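Long-range contacts in HemO (Neisseria meningitidis, PDB 1J77), which binds heme through its iron and a propionate and probably cleaves the porphyrin ring oxidatively, as heme oxygenases do: residues 54-59 with 108-113; 16-21 with 176-181. All blocks are in the same frame, centred on the assembly; numbering follows the deposited sequence.

Overall arrangement
Both contacts join helices of the heme oxygenase fold, and both reach the same heme. Contact 1 packs helix 39-60 on helix 104-119. Contact 2 packs helix 11-32 on helix 167-192. Their centres lie about 13 Å apart, and helix 104-119 touches helix 167-192 in between. There CD2 of W110 is 3.6 Å from CB of A180, and O of G109 is 3.5 Å from CB of A177. Y112 also meets helix 11-32, its OH 3.3 Å from CA of K16. Y112 and K16 both approach one propionate. C113 and F181 border the porphyrin near one of its vinyl groups. H23, further along helix 11-32, is an axial ligand of the iron; water 1 also binds it.

Contact 1 (54-59 with 108-113); sequences KAVDHI and IGWLYC. With HEM (protoporphyrin IX containing Fe), chain B.
W110 carries most of this contact, with A55, V56 and I59 set against it from helix 39-60. Its side chain starts at CB, which meets CD1 of I59 at 3.7 Å. CG1 of V56 also approaches this CB, at 4.1 Å. CG lies anti to the carbonyl carbon (chi1 -71°), which carries the indole off beside the backbone N and along the other helix. The six-membered ring then takes over the packing. CE3 meets CG1 of V56 at 3.8 Å, and this methyl comes at the ring edge, near the indole plane. Further out, CZ3 is 4.3 Å from CB of A55, which approaches obliquely. P100, E102 and A180 also touch the indole.

I59 has two branches at work. CD1 ends the extended branch and reaches W110, whose side chain it crosses at about a right angle. CG2 turns to the next residue and lies 3.9 Å from CB of L111. The side chains of I59 and L111 run past each other in opposite directions.

The whole interface is apolar and buried. It is a helix-to-helix contact of the all-helical heme oxygenase fold. The segment axes approach to 9.8 Å, and the segments run at 120° to each other, closer to antiparallel than to parallel.

The same turn of helix 104-119 sends other residues to the heme. Y112 donates from OH to O1D of a propionate at 2.7 Å, and this oxygen lies in the plane of the phenol ring. The heme methyl CMD sits over one face of that ring, offset toward its rim. SG of C113 rests 3.5 Å from the vinyl carbon CAC. F52 of helix 39-60 also touches C113.

Contact 2 (16-21 with 176-181); sequences KADTTA and GAREAF. With HEM (protoporphyrin IX containing Fe), chain B.
T19 is the inner residue of the contact, facing A177 and F181. Its CB lies 3.7 Å from CE1 of F181, and the two side chains cross at about a right angle. Its methyl CG2 packs on CB of A177. OG1 sits between the backbone N and the carbonyl carbon (chi1 64°), and it is hydrogen-bonded to the backbone O of L15.

On the more exposed side of the contact, NH2 of R178 makes a weak hydrogen bond of 3.4 Å to the backbone O of D18. The bond is fairly straight, with an N-H...O angle of 161°, and this oxygen lies near the guanidinium plane. The carboxylate of D18 is not a salt-bridge partner: OD2 is 4.4 Å from NH2 and well out of that plane.

The backbone O of K16 accepts two bonds, from opposite faces of its carbonyl plane. One comes from OG1 of T20 at 2.6 Å, the other from N of T19. K16, a heme-binding residue, runs beside the propionate, with NZ 3.7 Å from O2D.

The edge of F181 meets the porphyrin at CHD. Segments 16-21 and 176-181 run nearly parallel, their axes 23° apart. Helix 104-119 packs on both their helices, 11-32 and 167-192, through Y112.

Contact 1 (54-59 with 108-113)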
loop_
_atom_site.group_PDB
_atom_site.type_symbol
_atom_site.label_atom_id
_atom_site.label_comp_id
_atom_site.label_asym_id
_atom_site.label_seq_id
_atom_site.Cartn_x
_atom_site.Cartn_y
_atom_site.Cartn_z
ATOM N N LYS A 54 -2.978 -5.844 6.197
ATOM C CA LYS A 54 -3.673 -7.092 6.521
ATOM C C LYS A 54 -4.493 -7.605 5.332
ATOM O O LYS A 54 -4.514 -8.806 5.033
ATOM C CB LYS A 54 -4.556 -6.904 7.761
ATOM C CG LYS A 54 -5.474 -8.107 8.094
ATOM C CD LYS A 54 -4.752 -9.341 8.427
ATOM C CE LYS A 54 -5.737 -10.526 8.639
ATOM N NZ LYS A 54 -5.071 -11.640 9.356
ATOM N N ALA A 55 -5.195 -6.718 4.662
ATOM C CA ALA A 55 -6.060 -7.027 3.548
ATOM C C ALA A 55 -5.337 -7.688 2.378
ATOM O O ALA A 55 -6.002 -8.291 1.527
ATOM C CB ALA A 55 -6.777 -5.765 3.065
ATOM N N VAL A 56 -4.029 -7.480 2.277
ATOM C CA VAL A 56 -3.300 -8.093 1.185
ATOM C C VAL A 56 -2.441 -9.250 1.614
ATOM O O VAL A 56 -1.780 -9.874 0.781
ATOM C CB VAL A 56 -2.464 -7.079 0.373
ATOM C CG1 VAL A 56 -3.335 -6.037 -0.349
ATOM C CG2 VAL A 56 -1.359 -6.443 1.233
ATOM N N ASP A 57 -2.481 -9.598 2.889
ATOM C CA ASP A 57 -1.632 -10.620 3.471
ATOM C C ASP A 57 -1.761 -11.983 2.807
ATOM O O ASP A 57 -0.768 -12.621 2.567
ATOM C CB ASP A 57 -1.870 -10.727 4.979
ATOM C CG ASP A 57 -0.711 -11.356 5.663
ATOM O OD1 ASP A 57 -0.881 -12.418 6.330
ATOM O OD2 ASP A 57 0.422 -10.858 5.498
ATOM N N HIS A 58 -2.998 -12.361 2.524
ATOM C CA HIS A 58 -3.280 -13.670 1.906
ATOM C C HIS A 58 -2.829 -13.693 0.431
ATOM O O HIS A 58 -2.628 -14.785 -0.168
ATOM C CB HIS A 58 -4.776 -13.971 2.022
ATOM C CG HIS A 58 -5.642 -13.102 1.158
ATOM N ND1 HIS A 58 -5.748 -11.734 1.353
ATOM C CD2 HIS A 58 -6.376 -13.375 0.047
ATOM C CE1 HIS A 58 -6.549 -11.223 0.428
ATOM N NE2 HIS A 58 -6.922 -12.189 -0.395
ATOM N N ILE A 59 -2.697 -12.522 -0.190
ATOM C CA ILE A 59 -2.232 -12.454 -1.570
ATOM C C ILE A 59 -0.714 -12.655 -1.601
ATOM O O ILE A 59 -0.200 -13.353 -2.467
ATOM C CB ILE A 59 -2.644 -11.116 -2.215
ATOM C CG1 ILE A 59 -4.162 -10.942 -2.136
ATOM C CG2 ILE A 59 -2.122 -11.050 -3.695
ATOM C CD1 ILE A 59 -4.666 -9.610 -2.675
ATOM N N ILE A 108 -4.209 -9.613 -8.303
ATOM C CA ILE A 108 -2.937 -9.147 -8.861
ATOM C C ILE A 108 -2.851 -7.609 -8.815
ATOM O O ILE A 108 -1.800 -7.083 -8.524
ATOM C CB ILE A 108 -2.729 -9.713 -10.287
ATOM C CG1 ILE A 108 -2.749 -11.239 -10.251
ATOM C CG2 ILE A 108 -1.396 -9.229 -10.823
ATOM C CD1 ILE A 108 -2.907 -11.872 -11.625
ATOM N N GLY A 109 -3.959 -6.949 -9.096
ATOM C CA GLY A 109 -4.070 -5.496 -8.915
ATOM C C GLY A 109 -3.837 -4.996 -7.492
ATOM O O GLY A 109 -3.174 -3.974 -7.311
ATOM N N TRP A 110 -4.376 -5.686 -6.498
ATOM C CA TRP A 110 -4.104 -5.365 -5.097
ATOM C C TRP A 110 -2.651 -5.532 -4.776
ATOM O O TRP A 110 -2.051 -4.746 -4.033
ATOM C CB TRP A 110 -4.954 -6.191 -4.107
ATOM C CG TRP A 110 -6.381 -5.820 -4.087
ATOM C CD1 TRP A 110 -7.305 -5.981 -5.064
ATOM C CD2 TRP A 110 -7.066 -5.229 -2.989
ATOM N NE1 TRP A 110 -8.501 -5.465 -4.657
ATOM C CE2 TRP A 110 -8.397 -5.039 -3.365
ATOM C CE3 TRP A 110 -6.683 -4.853 -1.711
ATOM C CZ2 TRP A 110 -9.367 -4.466 -2.503
ATOM C CZ3 TRP A 110 -7.639 -4.293 -0.865
ATOM C CH2 TRP A 110 -8.950 -4.091 -1.280
ATOM N N LEU A 111 -2.052 -6.605 -5.293
ATOM C CA LEU A 111 -0.657 -6.796 -5.095
ATOM C C LEU A 111 0.233 -5.667 -5.692
ATOM O O LEU A 111 1.184 -5.238 -5.047
ATOM C CB LEU A 111 -0.245 -8.185 -5.642
ATOM C CG LEU A 111 1.226 -8.517 -5.465
ATOM C CD1 LEU A 111 1.686 -8.537 -4.086
ATOM C CD2 LEU A 111 1.541 -9.854 -6.163
ATOM N N TYR A 112 -0.067 -5.267 -6.911
ATOM C CA TYR A 112 0.581 -4.105 -7.551
ATOM C C TYR A 112 0.473 -2.865 -6.634
ATOM O O TYR A 112 1.495 -2.221 -6.322
ATOM C CB TYR A 112 -0.065 -3.845 -8.920
ATOM C CG TYR A 112 0.261 -2.467 -9.462
ATOM C CD1 TYR A 112 1.511 -2.192 -10.033
ATOM C CD2 TYR A 112 -0.667 -1.458 -9.357
ATOM C CE1 TYR A 112 1.811 -0.914 -10.481
ATOM C CE2 TYR A 112 -0.371 -0.155 -9.779
ATOM C CZ TYR A 112 0.872 0.112 -10.351
ATOM O OH TYR A 112 1.154 1.426 -10.792
ATOM N N CYS A 113 -0.713 -2.591 -6.123
ATOM C CA CYS A 113 -0.960 -1.395 -5.285
ATOM C C CYS A 113 -0.120 -1.483 -4.029
ATOM O O CYS A 113 0.594 -0.553 -3.684
ATOM C CB CYS A 113 -2.418 -1.364 -4.963
ATOM S SG CYS A 113 -2.957 0.030 -4.058
HETATM C CHA HEM B . 4.650 5.130 -6.611
HETATM C CHB HEM B . 4.516 8.923 -3.604
HETATM C CHC HEM B . 1.073 6.688 -0.966
HETATM C CHD HEM B . 0.885 3.112 -4.275
HETATM C C1A HEM B . 4.976 6.301 -5.971
HETATM C C2A HEM B . 6.122 7.181 -6.292
HETATM C C3A HEM B . 6.055 8.211 -5.450
HETATM C C4A HEM B . 4.894 8.054 -4.585
HETATM C CMA HEM B . 7.045 9.401 -5.403
HETATM C CAA HEM B . 7.256 6.976 -7.338
HETATM C CBA HEM B . 8.454 6.335 -6.636
HETATM C CGA HEM B . 9.553 5.963 -7.612
HETATM O O1A HEM B . 9.254 5.852 -8.837
HETATM O O2A HEM B . 10.722 5.801 -7.148
HETATM C C1B HEM B . 3.579 8.660 -2.616
HETATM C C2B HEM B . 3.298 9.514 -1.496
HETATM C C3B HEM B . 2.311 8.918 -0.767
HETATM C C4B HEM B . 2.018 7.632 -1.397
HETATM C CMB HEM B . 4.049 10.853 -1.280
HETATM C CAB HEM B . 1.690 9.393 0.549
HETATM C CBB HEM B . 1.502 10.684 0.802
HETATM C C1C HEM B . 0.777 5.513 -1.605
HETATM C C2C HEM B . -0.136 4.480 -1.116
HETATM C C3C HEM B . -0.225 3.534 -2.063
HETATM C C4C HEM B . 0.689 3.841 -3.128
HETATM C CMC HEM B . -0.935 4.602 0.190
HETATM C CAC HEM B . -1.063 2.262 -2.057
HETATM C CBC HEM B . -2.113 2.168 -1.246
HETATM C C1D HEM B . 1.870 3.366 -5.177
HETATM C C2D HEM B . 2.108 2.515 -6.314
HETATM C C3D HEM B . 3.249 3.134 -7.057
HETATM C C4D HEM B . 3.601 4.297 -6.278
HETATM C CMD HEM B . 1.319 1.253 -6.668
HETATM C CAD HEM B . 3.966 2.624 -8.308
HETATM C CBD HEM B . 3.681 3.454 -9.524
HETATM C CGD HEM B . 4.375 2.727 -10.653
HETATM O O1D HEM B . 3.739 1.817 -11.237
HETATM O O2D HEM B . 5.536 3.104 -11.006
HETATM N NA HEM B . 4.277 6.864 -4.929
HETATM N NB HEM B . 2.755 7.546 -2.547
HETATM N NC HEM B . 1.252 5.067 -2.804
HETATM N ND HEM B . 2.767 4.443 -5.160
HETATM FE FE HEM B . 2.699 6.030 -3.937
HETATM O O HOH W 1 3.967 5.021 -2.847
#

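Contact 2 (16-21 with 176-181)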
loop_
_atom_site.group_PDB
_atom_site.type_symbol
_atom_site.label_atom_id
_atom_site.label_comp_id
_atom_site.label_asym_id
_atom_site.label_seq_id
_atom_site.Cartn_x
_atom_site.Cartn_y
_atom_site.Cartn_z
ATOM N N LYS A 16 0.082 1.452 -14.176
ATOM C CA LYS A 16 0.481 2.817 -13.756
ATOM C C LYS A 16 -0.359 3.874 -14.445
ATOM O O LYS A 16 -0.897 4.779 -13.801
ATOM C CB LYS A 16 1.956 3.091 -14.092
ATOM C CG LYS A 16 2.480 4.447 -13.588
ATOM C CD LYS A 16 3.968 4.586 -13.867
ATOM C CE LYS A 16 4.461 6.016 -13.708
ATOM N NZ LYS A 16 4.522 6.408 -12.280
ATOM N N ALA A 17 -0.440 3.823 -15.764
ATOM C CA ALA A 17 -1.231 4.801 -16.540
ATOM C C ALA A 17 -2.668 4.934 -16.078
ATOM O O ALA A 17 -3.156 6.066 -15.866
ATOM C CB ALA A 17 -1.198 4.448 -18.052
ATOM N N ASP A 18 -3.343 3.804 -15.903
ATOM C CA ASP A 18 -4.749 3.749 -15.593
ATOM C C ASP A 18 -5.021 4.116 -14.121
ATOM O O ASP A 18 -6.168 4.322 -13.786
ATOM C CB ASP A 18 -5.400 2.364 -15.935
ATOM C CG ASP A 18 -5.442 2.061 -17.419
ATOM O OD1 ASP A 18 -5.166 2.969 -18.222
ATOM O OD2 ASP A 18 -5.794 0.936 -17.850
ATOM N N THR A 19 -3.991 4.141 -13.276
ATOM C CA THR A 19 -4.180 4.419 -11.821
ATOM C C THR A 19 -3.424 5.608 -11.251
ATOM O O THR A 19 -3.471 5.854 -10.030
ATOM C CB THR A 19 -3.886 3.183 -10.902
ATOM O OG1 THR A 19 -2.511 2.782 -10.975
ATOM C CG2 THR A 19 -4.677 1.966 -11.318
ATOM N N THR A 20 -2.756 6.395 -12.100
ATOM C CA THR A 20 -2.021 7.540 -11.609
ATOM C C THR A 20 -2.868 8.684 -10.935
ATOM O O THR A 20 -2.492 9.197 -9.876
ATOM C CB THR A 20 -1.088 8.116 -12.652
ATOM O OG1 THR A 20 -0.103 7.127 -12.947
ATOM C CG2 THR A 20 -0.336 9.269 -12.086
ATOM N N ALA A 21 -4.017 8.969 -11.529
ATOM C CA ALA A 21 -4.927 9.984 -11.026
ATOM C C ALA A 21 -5.365 9.522 -9.621
ATOM O O ALA A 21 -5.305 10.299 -8.680
ATOM C CB ALA A 21 -6.154 10.141 -11.934
ATOM N N GLY A 176 -8.913 -4.336 -10.157
ATOM C CA GLY A 176 -8.462 -4.688 -8.817
ATOM C C GLY A 176 -7.645 -3.549 -8.198
ATOM O O GLY A 176 -7.878 -3.203 -7.052
ATOM N N ALA A 177 -6.658 -3.039 -8.912
ATOM C CA ALA A 177 -5.819 -1.928 -8.449
ATOM C C ALA A 177 -6.665 -0.669 -8.163
ATOM O O ALA A 177 -6.515 -0.053 -7.103
ATOM C CB ALA A 177 -4.694 -1.625 -9.475
ATOM N N ARG A 178 -7.635 -0.374 -9.013
ATOM C CA ARG A 178 -8.536 0.766 -8.755
ATOM C C ARG A 178 -9.268 0.543 -7.400
ATOM O O ARG A 178 -9.396 1.453 -6.574
ATOM C CB ARG A 178 -9.563 0.962 -9.908
ATOM C CG ARG A 178 -8.955 1.463 -11.214
ATOM C CD ARG A 178 -9.925 1.684 -12.342
ATOM N NE ARG A 178 -9.203 2.359 -13.406
ATOM C CZ ARG A 178 -9.601 2.442 -14.660
ATOM N NH1 ARG A 178 -10.740 1.882 -15.038
ATOM N NH2 ARG A 178 -8.841 3.095 -15.536
ATOM N N GLU A 179 -9.755 -0.678 -7.195
ATOM C CA GLU A 179 -10.473 -1.039 -5.988
ATOM C C GLU A 179 -9.601 -1.035 -4.741
ATOM O O GLU A 179 -10.089 -0.643 -3.672
ATOM C CB GLU A 179 -11.232 -2.354 -6.153
ATOM C CG GLU A 179 -12.352 -2.237 -7.191
ATOM C CD GLU A 179 -13.044 -3.536 -7.523
ATOM O OE1 GLU A 179 -12.984 -4.469 -6.704
ATOM O OE2 GLU A 179 -13.713 -3.572 -8.573
ATOM N N ALA A 180 -8.321 -1.400 -4.858
ATOM C CA ALA A 180 -7.353 -1.365 -3.719
ATOM C C ALA A 180 -7.130 0.080 -3.284
ATOM O O ALA A 180 -7.210 0.380 -2.096
ATOM C CB ALA A 180 -6.103 -1.976 -4.088
ATOM N N PHE A 181 -6.931 0.964 -4.261
ATOM C CA PHE A 181 -6.789 2.384 -3.924
ATOM C C PHE A 181 -8.042 2.925 -3.310
ATOM O O PHE A 181 -7.978 3.718 -2.368
ATOM C CB PHE A 181 -6.411 3.240 -5.141
ATOM C CG PHE A 181 -4.943 3.187 -5.562
ATOM C CD1 PHE A 181 -4.584 2.719 -6.842
ATOM C CD2 PHE A 181 -3.917 3.624 -4.727
ATOM C CE1 PHE A 181 -3.277 2.715 -7.248
ATOM C CE2 PHE A 181 -2.615 3.632 -5.163
ATOM C CZ PHE A 181 -2.287 3.138 -6.428
HETATM C CHA HEM B . 4.650 5.130 -6.611
HETATM C CHB HEM B . 4.516 8.923 -3.604
HETATM C CHC HEM B . 1.073 6.688 -0.966
HETATM C CHD HEM B . 0.885 3.112 -4.275
HETATM C C1A HEM B . 4.976 6.301 -5.971
HETATM C C2A HEM B . 6.122 7.181 -6.292
HETATM C C3A HEM B . 6.055 8.211 -5.450
HETATM C C4A HEM B . 4.894 8.054 -4.585
HETATM C CMA HEM B . 7.045 9.401 -5.403
HETATM C CAA HEM B . 7.256 6.976 -7.338
HETATM C CBA HEM B . 8.454 6.335 -6.636
HETATM C CGA HEM B . 9.553 5.963 -7.612
HETATM O O1A HEM B . 9.254 5.852 -8.837
HETATM O O2A HEM B . 10.722 5.801 -7.148
HETATM C C1B HEM B . 3.579 8.660 -2.616
HETATM C C2B HEM B . 3.298 9.514 -1.496
HETATM C C3B HEM B . 2.311 8.918 -0.767
HETATM C C4B HEM B . 2.018 7.632 -1.397
HETATM C CMB HEM B . 4.049 10.853 -1.280
HETATM C CAB HEM B . 1.690 9.393 0.549
HETATM C CBB HEM B . 1.502 10.684 0.802
HETATM C C1C HEM B . 0.777 5.513 -1.605
HETATM C C2C HEM B . -0.136 4.480 -1.116
HETATM C C3C HEM B . -0.225 3.534 -2.063
HETATM C C4C HEM B . 0.689 3.841 -3.128
HETATM C CMC HEM B . -0.935 4.602 0.190
HETATM C CAC HEM B . -1.063 2.262 -2.057
HETATM C CBC HEM B . -2.113 2.168 -1.246
HETATM C C1D HEM B . 1.870 3.366 -5.177
HETATM C C2D HEM B . 2.108 2.515 -6.314
HETATM C C3D HEM B . 3.249 3.134 -7.057
HETATM C C4D HEM B . 3.601 4.297 -6.278
HETATM C CMD HEM B . 1.319 1.253 -6.668
HETATM C CAD HEM B . 3.966 2.624 -8.308
HETATM C CBD HEM B . 3.681 3.454 -9.524
HETATM C CGD HEM B . 4.375 2.727 -10.653
HETATM O O1D HEM B . 3.739 1.817 -11.237
HETATM O O2D HEM B . 5.536 3.104 -11.006
HETATM N NA HEM B . 4.277 6.864 -4.929
HETATM N NB HEM B . 2.755 7.546 -2.547
HETATM N NC HEM B . 1.252 5.067 -2.804
HETATM N ND HEM B . 2.767 4.443 -5.160
HETATM FE FE HEM B . 2.699 6.030 -3.937
HETATM O O HOH W 1 3.967 5.021 -2.847
#